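Local coordinates for protein phosphoribosylformylglycinamidine synthase 2 (PDB 3VIU) that belongs to the AIR synthase-related (PurM-like) family and binds adenosine-5'-diphosphate and a magnesium ion in this structure, at residues A[31-36]-A[351-356]; A[298-303]-A[341-346]. All blocks are in the same frame, centred on the assembly; numbering follows the deposited sequence.

Interaction 1 (A[31-36]-A[351-356]); sequences LLLFKV and VVAEVP
Leu33 and Phe34, successive residues of helix 28-37, meet Ala353 and Val355 on the side of strand 350-356 that faces the helix. Leu33 CD1 lies 4.3 Å from Ala353 CB. From the next residue, Phe34 CE1 lies 4.2 Å from Val355 CG1, and the methyl comes to the ring at an oblique angle. Both are loose apolar contacts, and no hydrogen bond joins the two segments. The chain of Leu33 is extended at its end (chi2 -178°), which carries CD1 out to the alanine methyl. All four touching residues are buried.

Ala353 and Val355 point the same way because strand residues alternate; Glu354 between them turns from the helix, and its OE1 forms a salt bridge with Arg344 NE. Trp38 also packs edge-to-face with the Phe34 ring. Polar groups also tie the edge strand to the N-terminal region. Glu30 OE1 accepts from Glu354 N, Arg24 NH2 donates to Glu354 O, and Asn27 ND2 donates to Val352 O.

Within the sheet, Val352 and Ala353 both face Val345 in a classic beta bulge. Pro356 occupies the N-cap position, just before helix 357-361. The whole is a helix of the N-terminal linker region packed against the edge strand of a seven-stranded mixed sheet.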
loop_
_atom_site.group_PDB
_atom_site.type_symbol
_atom_site.label_atom_id
_atom_site.label_comp_id
_atom_site.label_asym_id
_atom_site.label_seq_id
_atom_site.Cartn_x
_atom_site.Cartn_y
_atom_site.Cartn_z
ATOM N N LEU A 31 -0.408 33.472 4.936
ATOM C CA LEU A 31 0.282 33.131 3.703
ATOM C C LEU A 31 0.957 31.773 3.881
ATOM O O LEU A 31 0.839 30.890 3.029
ATOM C CB LEU A 31 1.334 34.187 3.362
ATOM C CG LEU A 31 1.370 34.688 1.911
ATOM C CD1 LEU A 31 2.634 35.499 1.708
ATOM C CD2 LEU A 31 1.343 33.530 0.930
ATOM N N LEU A 32 1.663 31.614 4.998
ATOM C CA LEU A 32 2.354 30.367 5.291
ATOM C C LEU A 32 1.377 29.191 5.355
ATOM O O LEU A 32 1.722 28.074 4.972
ATOM C CB LEU A 32 3.144 30.505 6.602
ATOM C CG LEU A 32 4.643 30.844 6.487
ATOM C CD1 LEU A 32 4.908 31.715 5.281
ATOM C CD2 LEU A 32 5.113 31.543 7.755
ATOM N N LEU A 33 0.157 29.443 5.823
ATOM C CA LEU A 33 -0.846 28.389 5.902
ATOM C C LEU A 33 -1.214 27.895 4.495
ATOM O O LEU A 33 -1.297 26.685 4.245
ATOM C CB LEU A 33 -2.104 28.896 6.623
ATOM C CG LEU A 33 -1.984 29.324 8.097
ATOM C CD1 LEU A 33 -3.354 29.739 8.619
ATOM C CD2 LEU A 33 -1.428 28.188 8.944
ATOM N N PHE A 34 -1.436 28.832 3.577
ATOM C CA PHE A 34 -1.786 28.464 2.213
ATOM C C PHE A 34 -0.652 27.736 1.501
ATOM O O PHE A 34 -0.883 26.739 0.820
ATOM C CB PHE A 34 -2.188 29.697 1.404
ATOM C CG PHE A 34 -3.611 30.114 1.615
ATOM C CD1 PHE A 34 -3.931 31.134 2.506
ATOM C CD2 PHE A 34 -4.642 29.470 0.939
ATOM C CE1 PHE A 34 -5.262 31.503 2.718
ATOM C CE2 PHE A 34 -5.966 29.829 1.146
ATOM C CZ PHE A 34 -6.278 30.847 2.036
ATOM N N LYS A 35 0.569 28.232 1.659
ATOM C CA LYS A 35 1.712 27.603 1.017
ATOM C C LYS A 35 1.688 26.100 1.279
ATOM O O LYS A 35 1.930 25.302 0.375
ATOM C CB LYS A 35 3.027 28.197 1.538
ATOM C CG LYS A 35 4.269 27.582 0.886
ATOM C CD LYS A 35 5.574 28.030 1.547
ATOM C CE LYS A 35 5.688 27.513 2.982
ATOM N NZ LYS A 35 7.022 27.805 3.600
ATOM N N VAL A 36 1.369 25.716 2.512
ATOM C CA VAL A 36 1.336 24.306 2.887
ATOM C C VAL A 36 0.034 23.582 2.533
ATOM O O VAL A 36 0.064 22.446 2.058
ATOM C CB VAL A 36 1.621 24.134 4.404
ATOM C CG1 VAL A 36 1.621 22.653 4.781
ATOM C CG2 VAL A 36 2.970 24.762 4.749
ATOM N N VAL A 351 -6.027 37.802 17.408
ATOM C CA VAL A 351 -6.438 36.975 16.288
ATOM C C VAL A 351 -5.289 37.082 15.278
ATOM O O VAL A 351 -5.104 38.114 14.641
ATOM C CB VAL A 351 -7.772 37.483 15.674
ATOM C CG1 VAL A 351 -7.658 38.951 15.300
ATOM C CG2 VAL A 351 -8.126 36.657 14.457
ATOM N N VAL A 352 -4.505 36.016 15.159
ATOM C CA VAL A 352 -3.358 36.001 14.256
ATOM C C VAL A 352 -3.660 35.412 12.878
ATOM O O VAL A 352 -2.798 35.390 11.998
ATOM C CB VAL A 352 -2.190 35.212 14.874
ATOM C CG1 VAL A 352 -1.679 35.924 16.115
ATOM C CG2 VAL A 352 -2.643 33.805 15.220
ATOM N N ALA A 353 -4.883 34.928 12.700
ATOM C CA ALA A 353 -5.290 34.355 11.428
ATOM C C ALA A 353 -6.762 33.984 11.450
ATOM O O ALA A 353 -7.287 33.504 12.458
ATOM C CB ALA A 353 -4.448 33.128 11.104
ATOM N N GLU A 354 -7.422 34.206 10.323
ATOM C CA GLU A 354 -8.833 33.901 10.195
ATOM C C GLU A 354 -9.148 33.777 8.720
ATOM O O GLU A 354 -9.545 34.743 8.066
ATOM C CB GLU A 354 -9.674 35.010 10.830
ATOM C CG GLU A 354 -11.161 34.886 10.561
ATOM C CD GLU A 354 -11.988 35.791 11.441
ATOM O OE1 GLU A 354 -12.188 35.446 12.629
ATOM O OE2 GLU A 354 -12.428 36.851 10.945
ATOM N N VAL A 355 -8.961 32.578 8.189
ATOM C CA VAL A 355 -9.216 32.353 6.783
ATOM C C VAL A 355 -10.396 31.415 6.635
ATOM O O VAL A 355 -10.616 30.544 7.477
ATOM C CB VAL A 355 -7.979 31.750 6.102
ATOM C CG1 VAL A 355 -6.735 32.513 6.540
ATOM C CG2 VAL A 355 -7.849 30.290 6.449
ATOM N N PRO A 356 -11.197 31.601 5.577
ATOM C CA PRO A 356 -12.352 30.722 5.378
ATOM C C PRO A 356 -11.891 29.272 5.204
ATOM O O PRO A 356 -10.880 29.014 4.550
ATOM C CB PRO A 356 -13.002 31.291 4.117
ATOM C CG PRO A 356 -12.676 32.749 4.210
ATOM C CD PRO A 356 -11.229 32.737 4.640
#

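Interaction 2 (A[298-303]-A[341-346]); sequences ELLLSE and RVFRVL
Leu300, on helix 296-301, reaches across to Val345 and Phe343 of strand 342-347. The contact between the segments is wholly apolar. Leu300 and Val345 approach tip to tip. Leu300 CD2 sits 3.8 Å from Val345 CG1 and 3.9 Å from Val345 CG2, so one methyl meets both branches of the valine. The second leucine methyl adds to this, with Leu300 CD1 4.0 Å from Val345 CG1. The valine presents both methyls because CG1 is anti to its backbone N (chi1 -174°) and CG2 is anti to its carbonyl carbon.

The aromatic contact is smaller. Phe343 CZ comes within 4.2 Å of Leu300 CD2, and the methyl approaches the ring obliquely. Two residues along the same strand, Val345 CG2 lies 3.6 Å above the plane of the Phe343 ring, offset toward the rim. Leu300 therefore meets a joint surface made by two residues on the same side of the strand. Leu282 of the adjoining strand 279-283 touches both Leu300 and Phe343, and Leu33 of helix 28-37 also packs on Leu300.

Polar bonds run from each segment to other parts of the chain. Leu300 O is bonded to Thr266 OG1. On the strand, Arg344 NH2 forms a salt bridge with Glu281 OE2, while the Arg344 backbone pairs with strand 279-283. At the helix, Glu298 OE2 forms a salt bridge with Arg206 NH2.

Phe343 and Val345 alternate with Arg344, giving the strand one apolar side and one charged residue between. This is helix-on-sheet packing in the hydrophobic core of the AIR synthase-related C-terminal domain.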
loop_
_atom_site.group_PDB
_atom_site.type_symbol
_atom_site.label_atom_id
_atom_site.label_comp_id
_atom_site.label_asym_id
_atom_site.label_seq_id
_atom_site.Cartn_x
_atom_site.Cartn_y
_atom_site.Cartn_z
ATOM N N GLU A 298 4.966 28.549 13.627
ATOM C CA GLU A 298 5.684 27.351 14.065
ATOM C C GLU A 298 4.746 26.360 14.743
ATOM O O GLU A 298 4.822 25.155 14.506
ATOM C CB GLU A 298 6.802 27.722 15.037
ATOM C CG GLU A 298 8.022 28.315 14.366
ATOM C CD GLU A 298 9.047 28.818 15.360
ATOM O OE1 GLU A 298 10.190 29.079 14.935
ATOM O OE2 GLU A 298 8.710 28.964 16.560
ATOM N N LEU A 299 3.867 26.868 15.596
ATOM C CA LEU A 299 2.927 26.003 16.288
ATOM C C LEU A 299 1.927 25.451 15.286
ATOM O O LEU A 299 1.638 24.252 15.274
ATOM C CB LEU A 299 2.204 26.779 17.394
ATOM C CG LEU A 299 3.098 27.243 18.558
ATOM C CD1 LEU A 299 2.351 28.231 19.437
ATOM C CD2 LEU A 299 3.559 26.034 19.365
ATOM N N LEU A 300 1.426 26.331 14.428
ATOM C CA LEU A 300 0.437 25.956 13.419
ATOM C C LEU A 300 0.911 24.949 12.375
ATOM O O LEU A 300 0.143 24.085 11.949
ATOM C CB LEU A 300 -0.071 27.206 12.698
ATOM C CG LEU A 300 -1.024 28.132 13.459
ATOM C CD1 LEU A 300 -1.124 29.456 12.736
ATOM C CD2 LEU A 300 -2.386 27.483 13.566
ATOM N N LEU A 301 2.170 25.046 11.967
ATOM C CA LEU A 301 2.671 24.152 10.934
ATOM C C LEU A 301 3.583 23.022 11.383
ATOM O O LEU A 301 4.062 22.245 10.560
ATOM C CB LEU A 301 3.347 24.987 9.844
ATOM C CG LEU A 301 2.395 26.055 9.291
ATOM C CD1 LEU A 301 3.012 26.767 8.105
ATOM C CD2 LEU A 301 1.098 25.387 8.890
ATOM N N SER A 302 3.833 22.924 12.682
ATOM C CA SER A 302 4.671 21.851 13.180
ATOM C C SER A 302 4.034 20.529 12.797
ATOM O O SER A 302 2.810 20.398 12.789
ATOM C CB SER A 302 4.782 21.900 14.697
ATOM O OG SER A 302 5.337 20.690 15.184
ATOM N N GLU A 303 4.865 19.546 12.483
ATOM C CA GLU A 303 4.364 18.228 12.131
ATOM C C GLU A 303 4.942 17.226 13.114
ATOM O O GLU A 303 5.350 16.133 12.730
ATOM C CB GLU A 303 4.759 17.878 10.696
ATOM C CG GLU A 303 4.154 18.838 9.682
ATOM C CD GLU A 303 4.562 18.542 8.251
ATOM O OE1 GLU A 303 4.061 19.244 7.339
ATOM O OE2 GLU A 303 5.377 17.615 8.041
ATOM N N ARG A 341 -18.015 29.468 9.152
ATOM C CA ARG A 341 -17.120 28.547 8.466
ATOM C C ARG A 341 -15.753 29.182 8.242
ATOM O O ARG A 341 -15.411 29.601 7.134
ATOM C CB ARG A 341 -17.743 28.114 7.140
ATOM C CG ARG A 341 -19.113 27.503 7.328
ATOM C CD ARG A 341 -19.570 26.730 6.122
ATOM N NE ARG A 341 -20.905 26.184 6.342
ATOM C CZ ARG A 341 -21.539 25.387 5.489
ATOM N NH1 ARG A 341 -20.955 25.038 4.347
ATOM N NH2 ARG A 341 -22.757 24.937 5.779
ATOM N N VAL A 342 -14.971 29.234 9.312
ATOM C CA VAL A 342 -13.647 29.838 9.267
ATOM C C VAL A 342 -12.676 29.131 10.205
ATOM O O VAL A 342 -13.083 28.430 11.141
ATOM C CB VAL A 342 -13.721 31.334 9.690
ATOM C CG1 VAL A 342 -12.336 31.890 9.922
ATOM C CG2 VAL A 342 -14.430 32.142 8.627
ATOM N N PHE A 343 -11.390 29.297 9.927
ATOM C CA PHE A 343 -10.352 28.741 10.778
ATOM C C PHE A 343 -9.775 29.981 11.453
ATOM O O PHE A 343 -8.996 30.722 10.851
ATOM C CB PHE A 343 -9.265 28.033 9.960
ATOM C CG PHE A 343 -8.192 27.398 10.805
ATOM C CD1 PHE A 343 -6.857 27.463 10.422
ATOM C CD2 PHE A 343 -8.517 26.749 11.993
ATOM C CE1 PHE A 343 -5.859 26.897 11.209
ATOM C CE2 PHE A 343 -7.532 26.177 12.791
ATOM C CZ PHE A 343 -6.198 26.251 12.399
ATOM N N ARG A 344 -10.192 30.222 12.692
ATOM C CA ARG A 344 -9.732 31.384 13.443
ATOM C C ARG A 344 -8.660 30.960 14.431
ATOM O O ARG A 344 -8.886 30.093 15.276
ATOM C CB ARG A 344 -10.905 32.024 14.192
ATOM C CG ARG A 344 -10.556 33.314 14.921
ATOM C CD ARG A 344 -11.752 33.806 15.716
ATOM N NE ARG A 344 -12.880 34.092 14.840
ATOM C CZ ARG A 344 -14.150 33.921 15.183
ATOM N NH1 ARG A 344 -15.113 34.211 14.321
ATOM N NH2 ARG A 344 -14.464 33.441 16.380
ATOM N N VAL A 345 -7.495 31.582 14.326
ATOM C CA VAL A 345 -6.395 31.246 15.209
ATOM C C VAL A 345 -6.082 32.355 16.216
ATOM O O VAL A 345 -5.787 33.496 15.840
ATOM C CB VAL A 345 -5.134 30.912 14.389
ATOM C CG1 VAL A 345 -4.028 30.426 15.309
ATOM C CG2 VAL A 345 -5.470 29.846 13.350
ATOM N N LEU A 346 -6.169 32.007 17.496
ATOM C CA LEU A 346 -5.889 32.943 18.576
ATOM C C LEU A 346 -4.547 32.634 19.221
ATOM O O LEU A 346 -4.181 31.472 19.407
ATOM C CB LEU A 346 -6.983 32.883 19.648
ATOM C CG LEU A 346 -8.396 33.315 19.248
ATOM C CD1 LEU A 346 -9.307 33.258 20.467
ATOM C CD2 LEU A 346 -8.367 34.725 18.677
#

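In the fold
The two contacts have centres about 7 Å apart and lie in the same outer part of the chain. Both segments of interaction 2 fall between those of interaction 1 in the sequence: helix 28-37 comes first, then helix 296-301, then strand 342-347 and, directly after it, strand 350-356. These strands are antiparallel neighbours in one seven-stranded mixed sheet. Ala353 O lies 2.7 Å from Val345 N, a probable hydrogen bond. The two helices also touch through Leu33 and Leu301. Helix 28-37, from near the start of the chain, is thus joined both to the edge of this sheet and to the helix that packs on it.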